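Local coordinates for cytosolic phospholipase A2 delta (Homo sapiens, PDB 5IZ5), which hydrolyses glycerophospholipids at the sn-2 position in a calcium-dependent manner, with a preference for linoleic acid, releasing a free fatty acid and a lysophospholipid, at residues 428-432 / 530-536; 336-340 / 774-778; 449-453 / 502-506. The protein carries 3 engineered substitutions. All blocks are in the same frame, centred on the assembly; numbering follows the deposited sequence.

Contact 1: 428-432 / 530-536; sequences FVDLW and IWSNIFS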
# COMPACT_ATOMS: atom_id res chain seq x y z
N PHE B 428 7.20 15.26 -1.47
CA PHE B 428 8.37 14.99 -2.32
C PHE B 428 7.99 14.06 -3.48
O PHE B 428 8.51 14.20 -4.58
CB PHE B 428 9.49 14.33 -1.50
CG PHE B 428 10.43 15.31 -0.85
CD1 PHE B 428 9.98 16.09 0.20
CD2 PHE B 428 11.77 15.41 -1.23
CE1 PHE B 428 10.81 16.98 0.84
CE2 PHE B 428 12.62 16.30 -0.59
CZ PHE B 428 12.13 17.09 0.45
N VAL B 429 7.09 13.12 -3.21
CA VAL B 429 6.63 12.17 -4.21
C VAL B 429 5.96 12.88 -5.37
O VAL B 429 6.14 12.48 -6.52
CB VAL B 429 5.65 11.15 -3.59
CG1 VAL B 429 4.87 10.41 -4.67
CG2 VAL B 429 6.42 10.17 -2.72
N ASP B 430 5.22 13.95 -5.08
CA ASP B 430 4.55 14.69 -6.13
C ASP B 430 5.55 15.39 -7.04
O ASP B 430 5.37 15.38 -8.26
CB ASP B 430 3.56 15.70 -5.55
CG ASP B 430 2.47 15.02 -4.76
OD1 ASP B 430 1.61 14.37 -5.37
OD2 ASP B 430 2.48 15.12 -3.52
N LEU B 431 6.61 15.96 -6.47
CA LEU B 431 7.61 16.63 -7.31
C LEU B 431 8.40 15.59 -8.09
O LEU B 431 8.70 15.78 -9.26
CB LEU B 431 8.57 17.48 -6.49
CG LEU B 431 9.63 18.22 -7.31
CD1 LEU B 431 9.01 19.15 -8.34
CD2 LEU B 431 10.56 18.99 -6.39
N TRP B 432 8.75 14.50 -7.42
CA TRP B 432 9.49 13.42 -8.06
C TRP B 432 8.71 12.84 -9.24
O TRP B 432 9.30 12.54 -10.28
CB TRP B 432 9.84 12.35 -7.03
CG TRP B 432 10.39 11.09 -7.59
CD1 TRP B 432 9.93 9.84 -7.36
CD2 TRP B 432 11.52 10.95 -8.48
NE1 TRP B 432 10.69 8.92 -8.03
CE2 TRP B 432 11.67 9.58 -8.73
CE3 TRP B 432 12.41 11.86 -9.08
CZ2 TRP B 432 12.69 9.08 -9.55
CZ3 TRP B 432 13.41 11.36 -9.90
CH2 TRP B 432 13.54 9.99 -10.13
N ILE B 530 5.71 6.71 -6.44
CA ILE B 530 5.51 5.89 -5.23
C ILE B 530 6.38 4.66 -5.29
O ILE B 530 7.08 4.33 -4.34
CB ILE B 530 4.06 5.35 -5.11
CG1 ILE B 530 3.00 6.45 -5.19
CG2 ILE B 530 3.88 4.48 -3.86
CD1 ILE B 530 3.09 7.53 -4.16
N TRP B 531 6.31 3.95 -6.41
CA TRP B 531 7.05 2.70 -6.59
C TRP B 531 8.56 2.89 -6.48
O TRP B 531 9.26 2.00 -6.01
CB TRP B 531 6.69 2.06 -7.94
CG TRP B 531 5.24 1.69 -8.06
CD1 TRP B 531 4.40 1.30 -7.06
CD2 TRP B 531 4.46 1.66 -9.26
NE1 TRP B 531 3.16 1.03 -7.55
CE2 TRP B 531 3.16 1.24 -8.90
CE3 TRP B 531 4.74 1.96 -10.60
CZ2 TRP B 531 2.14 1.11 -9.84
CZ3 TRP B 531 3.72 1.83 -11.53
CH2 TRP B 531 2.44 1.40 -11.14
N SER B 532 9.04 4.04 -6.94
CA SER B 532 10.46 4.36 -6.93
C SER B 532 10.79 5.53 -5.99
O SER B 532 11.75 6.26 -6.25
CB SER B 532 10.94 4.65 -8.35
OG SER B 532 10.32 5.81 -8.89
N ASN B 533 10.01 5.71 -4.92
CA ASN B 533 10.23 6.86 -4.01
C ASN B 533 11.47 6.79 -3.10
O ASN B 533 11.68 7.67 -2.27
CB ASN B 533 8.97 7.29 -3.23
CG ASN B 533 8.54 6.33 -2.14
OD1 ASN B 533 9.26 5.41 -1.75
ND2 ASN B 533 7.33 6.55 -1.62
N ILE B 534 12.30 5.76 -3.27
CA ILE B 534 13.66 5.81 -2.72
C ILE B 534 14.33 7.10 -3.21
O ILE B 534 15.13 7.70 -2.50
CB ILE B 534 14.50 4.56 -3.11
CG1 ILE B 534 15.80 4.51 -2.30
CG2 ILE B 534 14.82 4.55 -4.60
CD1 ILE B 534 15.59 4.05 -0.87
N PHE B 535 13.97 7.54 -4.41
CA PHE B 535 14.52 8.77 -4.96
C PHE B 535 14.07 10.04 -4.23
O PHE B 535 14.78 11.05 -4.29
CB PHE B 535 14.24 8.90 -6.45
CG PHE B 535 15.07 8.00 -7.31
CD1 PHE B 535 16.22 8.45 -7.97
CD2 PHE B 535 14.70 6.68 -7.47
CE1 PHE B 535 16.96 7.58 -8.76
CE2 PHE B 535 15.44 5.81 -8.25
CZ PHE B 535 16.57 6.26 -8.89
N SER B 536 12.92 10.00 -3.57
CA SER B 536 12.48 11.09 -2.69
C SER B 536 13.45 11.25 -1.54
O SER B 536 13.77 12.36 -1.14
CB SER B 536 11.08 10.84 -2.13
OG SER B 536 10.13 10.72 -3.18
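In the patatin-like catalytic domain, V429 and W432 of the first turn of helix 428-441 pack into the break between helices 524-531 and 534-543, beside the active site. The backbone defines that break: S532 is the first residue to leave helical torsions, and N533 takes the N-cap position of the following helix. W432 buries more area here than any other residue. Its CG lies anti to the backbone N (chi1 170°), which carries the indole out to the break. There W432 NE1 donates to S532 OG at 3.2 Å, nearly in the ring plane and with an N-H...O angle of 157°. S532 OG is also hydrogen-bonded to E528 O and W369 NE1, so three partners grip this buried hydroxyl. The six-membered ring of W432 and the F535 ring are almost parallel, at 10°, but displaced with little overlap, their centroids being 4.8 Å apart. One face of the indole is covered instead by F535 CB, 3.7 Å from the centroid of the six-membered ring of W432 in a CH-pi contact. A leucine in place of W432 would probably cost S532 OG one of its donors and open a gap over F535. N533 ties the break to the catalytic centre: its OD1 accepts from the backbone N of D651, probably the catalytic proton acceptor, as in related enzymes, while its ND2 is hydrogen-bonded to L649 O. That places N533 in a second shell, consistent with a part in positioning D651. The branches of V429 divide between both helices: V429 CG1 presses on I530 CD1 at 3.4 Å, closer than usual carbon contact, and V429 CG2 lies 3.8 Å from S536 OG. At the far end F428 CD2 approaches S536 O to 3.6 Å.

Contact 2: 336-340 / 774-778; sequences ARAMT and NMTYK. With SO4 (sulfate ion), chain M.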
# COMPACT_ATOMS: atom_id res chain seq x y z
N ALA B 336 17.61 3.56 -13.03
CA ALA B 336 17.77 3.45 -14.48
C ALA B 336 18.57 2.21 -14.90
O ALA B 336 18.43 1.74 -16.03
CB ALA B 336 18.44 4.69 -15.05
N ARG B 337 19.42 1.72 -14.01
CA ARG B 337 20.18 0.50 -14.24
C ARG B 337 19.21 -0.66 -14.41
O ARG B 337 19.28 -1.39 -15.40
CB ARG B 337 21.14 0.23 -13.08
CG ARG B 337 21.94 -1.05 -13.23
CD ARG B 337 22.99 -1.21 -12.14
NE ARG B 337 22.62 -0.64 -10.83
CZ ARG B 337 21.83 -1.18 -9.91
NH1 ARG B 337 21.24 -2.33 -10.11
NH2 ARG B 337 21.61 -0.52 -8.77
N ALA B 338 18.31 -0.82 -13.44
CA ALA B 338 17.27 -1.85 -13.49
C ALA B 338 16.39 -1.66 -14.73
O ALA B 338 16.08 -2.63 -15.41
CB ALA B 338 16.41 -1.84 -12.23
N MET B 339 16.00 -0.42 -15.01
CA MET B 339 15.14 -0.13 -16.15
C MET B 339 15.79 -0.60 -17.46
O MET B 339 15.17 -1.30 -18.26
CB MET B 339 14.83 1.36 -16.24
CG MET B 339 13.94 1.74 -17.41
SD MET B 339 13.75 3.51 -17.67
CE MET B 339 15.39 3.97 -18.25
N THR B 340 17.04 -0.20 -17.66
CA THR B 340 17.79 -0.52 -18.88
C THR B 340 17.99 -2.02 -19.04
O THR B 340 17.66 -2.59 -20.08
CB THR B 340 19.16 0.19 -18.89
OG1 THR B 340 18.95 1.61 -18.88
CG2 THR B 340 19.99 -0.18 -20.12
N ASN B 774 22.24 7.90 -11.00
CA ASN B 774 22.57 8.42 -12.32
C ASN B 774 21.39 8.26 -13.26
O ASN B 774 20.87 7.16 -13.43
CB ASN B 774 23.81 7.74 -12.90
CG ASN B 774 24.26 8.37 -14.21
OD1 ASN B 774 23.86 9.48 -14.55
ND2 ASN B 774 25.12 7.67 -14.94
N MET B 775 20.99 9.37 -13.87
CA MET B 775 19.86 9.40 -14.79
C MET B 775 20.30 9.86 -16.19
O MET B 775 19.46 10.19 -17.03
CB MET B 775 18.77 10.33 -14.23
CG MET B 775 17.94 9.73 -13.09
SD MET B 775 16.91 8.31 -13.55
CE MET B 775 16.26 8.82 -15.14
N THR B 776 21.61 9.89 -16.43
CA THR B 776 22.15 10.25 -17.74
C THR B 776 23.13 9.18 -18.20
O THR B 776 24.21 9.03 -17.64
CB THR B 776 22.86 11.61 -17.71
OG1 THR B 776 22.03 12.57 -17.04
CG2 THR B 776 23.16 12.10 -19.13
N TYR B 777 22.72 8.41 -19.21
CA TYR B 777 23.54 7.35 -19.78
C TYR B 777 23.97 7.77 -21.17
O TYR B 777 23.12 8.11 -22.00
CB TYR B 777 22.73 6.05 -19.90
CG TYR B 777 22.52 5.24 -18.63
CD1 TYR B 777 22.15 3.91 -18.71
CD2 TYR B 777 22.70 5.80 -17.37
CE1 TYR B 777 21.96 3.15 -17.57
CE2 TYR B 777 22.51 5.04 -16.22
CZ TYR B 777 22.13 3.71 -16.33
OH TYR B 777 21.94 2.96 -15.19
N LYS B 778 25.27 7.77 -21.43
CA LYS B 778 25.77 7.88 -22.80
C LYS B 778 25.24 6.67 -23.57
O LYS B 778 25.20 5.57 -23.02
CB LYS B 778 27.29 7.88 -22.83
CG LYS B 778 27.91 9.15 -22.25
CD LYS B 778 29.30 8.90 -21.68
CE LYS B 778 30.29 8.44 -22.73
NZ LYS B 778 31.68 8.47 -22.22
S SO4 M . 23.28 15.97 -17.76
O1 SO4 M . 24.04 15.52 -18.95
O2 SO4 M . 22.30 14.93 -17.36
O3 SO4 M . 24.21 16.22 -16.64
O4 SO4 M . 22.56 17.22 -18.06
O HOH W 1 18.60 5.85 -12.09
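The CA atoms of A336 and M775 come within 6.3 Å where the beginning of helix 335-351 meets the irregular segment 774-778, with no direct hydrogen bond between the two. A water links them: it accepts from A336 N at 2.7 Å and lies 2.9 Å from N774 O. The main side-chain contact is Y777, whose CG lies anti to its carbonyl carbon (chi1 -78°) and whose ring reaches the first helical turn. Y777 CZ packs 4.0 Å from A336 CB. Y777 OH is 3.0 Å from R337 N, but the angle is too poor for a hydrogen bond. Further along the helix T340 OG1 lies 3.6 Å from Y777 CE1, while also donating to A336 O at 2.9 Å; T340 N reaches that oxygen from the opposite face of the carbonyl plane. R337 turns its guanidinium away to a salt bridge with E567. In 774-778 itself, N774 OD1 accepts from T776 N at 3.0 Å, closing an Asx turn. The helix starts at G335, which with G334 binds substrate, an arrangement consistent with the glycine-rich oxyanion loop of patatin-like lipases.

Contact 3: 449-453 / 502-506; sequences LSGQR and PPELF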
# COMPACT_ATOMS: atom_id res chain seq x y z
N LEU B 449 -2.81 3.56 -14.97
CA LEU B 449 -2.73 2.14 -14.66
C LEU B 449 -3.95 1.37 -15.16
O LEU B 449 -3.81 0.26 -15.67
CB LEU B 449 -2.55 1.92 -13.15
CG LEU B 449 -2.52 0.47 -12.66
CD1 LEU B 449 -1.50 -0.36 -13.41
CD2 LEU B 449 -2.24 0.43 -11.16
N SER B 450 -5.13 1.96 -15.02
CA SER B 450 -6.37 1.32 -15.48
C SER B 450 -6.36 1.08 -16.99
O SER B 450 -6.94 0.11 -17.46
CB SER B 450 -7.59 2.16 -15.10
OG SER B 450 -7.56 3.42 -15.72
N GLY B 451 -5.71 1.97 -17.74
CA GLY B 451 -5.56 1.84 -19.19
C GLY B 451 -4.74 0.63 -19.63
O GLY B 451 -4.82 0.22 -20.79
N GLN B 452 -3.97 0.06 -18.70
CA GLN B 452 -3.18 -1.14 -18.97
C GLN B 452 -4.03 -2.40 -19.14
O GLN B 452 -3.54 -3.41 -19.63
CB GLN B 452 -2.13 -1.36 -17.88
CG GLN B 452 -1.12 -0.23 -17.77
CD GLN B 452 0.02 -0.53 -16.82
OE1 GLN B 452 0.14 -1.63 -16.28
NE2 GLN B 452 0.88 0.45 -16.61
N ARG B 453 -5.30 -2.35 -18.72
CA ARG B 453 -6.23 -3.46 -18.97
C ARG B 453 -6.36 -3.78 -20.47
O ARG B 453 -6.57 -4.94 -20.83
CB ARG B 453 -7.60 -3.17 -18.37
CG ARG B 453 -7.61 -3.25 -16.85
CD ARG B 453 -9.01 -3.35 -16.27
NE ARG B 453 -9.76 -2.11 -16.44
CZ ARG B 453 -9.88 -1.14 -15.53
NH1 ARG B 453 -9.27 -1.22 -14.35
NH2 ARG B 453 -10.60 -0.06 -15.82
N PRO B 502 -10.36 -1.43 -7.59
CA PRO B 502 -9.84 -1.19 -8.92
C PRO B 502 -8.86 -0.02 -8.92
O PRO B 502 -9.02 0.92 -8.13
CB PRO B 502 -11.09 -0.83 -9.74
CG PRO B 502 -12.26 -1.29 -8.95
CD PRO B 502 -11.83 -1.29 -7.51
N PRO B 503 -7.84 -0.06 -9.78
CA PRO B 503 -6.83 0.98 -9.75
C PRO B 503 -7.39 2.38 -9.94
O PRO B 503 -6.85 3.33 -9.38
CB PRO B 503 -5.90 0.60 -10.91
CG PRO B 503 -6.73 -0.27 -11.80
CD PRO B 503 -7.60 -1.04 -10.86
N GLU B 504 -8.47 2.50 -10.72
CA GLU B 504 -9.11 3.80 -10.96
C GLU B 504 -9.66 4.41 -9.67
O GLU B 504 -9.80 5.62 -9.58
CB GLU B 504 -10.20 3.73 -12.06
CG GLU B 504 -11.30 2.71 -11.84
CD GLU B 504 -11.01 1.39 -12.53
OE1 GLU B 504 -9.91 0.80 -12.34
OE2 GLU B 504 -11.90 0.96 -13.28
N LEU B 505 -9.93 3.59 -8.66
CA LEU B 505 -10.42 4.09 -7.38
C LEU B 505 -9.34 4.26 -6.30
O LEU B 505 -9.63 4.77 -5.22
CB LEU B 505 -11.53 3.17 -6.86
CG LEU B 505 -12.80 3.10 -7.72
CD1 LEU B 505 -13.84 2.26 -7.00
CD2 LEU B 505 -13.36 4.49 -8.01
N PHE B 506 -8.10 3.85 -6.58
CA PHE B 506 -7.01 4.02 -5.62
C PHE B 506 -6.67 5.49 -5.48
O PHE B 506 -6.35 6.16 -6.47
CB PHE B 506 -5.76 3.24 -6.03
CG PHE B 506 -4.57 3.58 -5.19
CD1 PHE B 506 -4.45 3.06 -3.91
CD2 PHE B 506 -3.61 4.46 -5.65
CE1 PHE B 506 -3.37 3.39 -3.11
CE2 PHE B 506 -2.53 4.79 -4.87
CZ PHE B 506 -2.41 4.26 -3.60
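R453 NH1 serves two acceptors, E504 OE1 across the contact and P489 O outside it. The bond to E504 OE1 is 2.9 Å long and nearly straight, at 169°; it runs close to the guanidinium plane and meets the carboxylate on its syn side. A second, weak bond joins R453 NH2 to E504 OE2 at 3.0 Å. The salt bridge is therefore two-pronged but uneven, in keeping with planes that stand 33° apart rather than flush. E504 reaches the arginine by a folded path: its CG sits between the backbone N and the carbonyl carbon, and the chain then bends at chi2 (-94°), bringing the carboxylate to the edge of the R453 guanidinium, the two side chains crossing at about a right angle. The guanidinium has further neighbours. S450 O lies 3.7 Å from its plane, over the centre of one face, and P503 CG is 3.7 Å from R453 NH1. R453 also touches a crystal neighbour, so its pose may owe something to the lattice.

Both partners belong to short 3-10 turns of the catalytic domain, in connections that flank its mixed sheet: 450-453 follows helix 428-441 and precedes strand 463-471, while the turn 503-505 joins strands 499-501 and 509-511. The i-to-i+3 bonds support this, with R453 N to S450 O at 3.2 Å in the first turn and L505 N to P502 O at 2.9 Å in the second. Inward of the ion pair the contact becomes apolar. L449 CD2 packs on P503 CB at 3.7 Å, again at about a right angle, and L449 also rests on Y466 and L527. The hydroxyl of S450 is hydrogen-bonded to E521, while S450 CB stays beside the salt bridge, 3.9 Å from E504 OE1.

All three contacts lie in the catalytic domain, and along the chain they nest: contact 3 within the loop closed by contact 1, and contact 1 within that of contact 2. Contact 1 is fully buried, its aromatic and hydroxyl chemistry set beside the catalytic centre. Contact 2, whose centre is about 17 Å from that of contact 1, is mostly buried and depends on a water and a tyrosine; W369 of helix 367-375 touches side chains of both. Contact 3, about 27 Å from contact 2 between centres, is partly exposed and is the one built on a salt bridge. Helix 524-531, which supplies part of contact 1, also packs against L449 and F506 of contact 3.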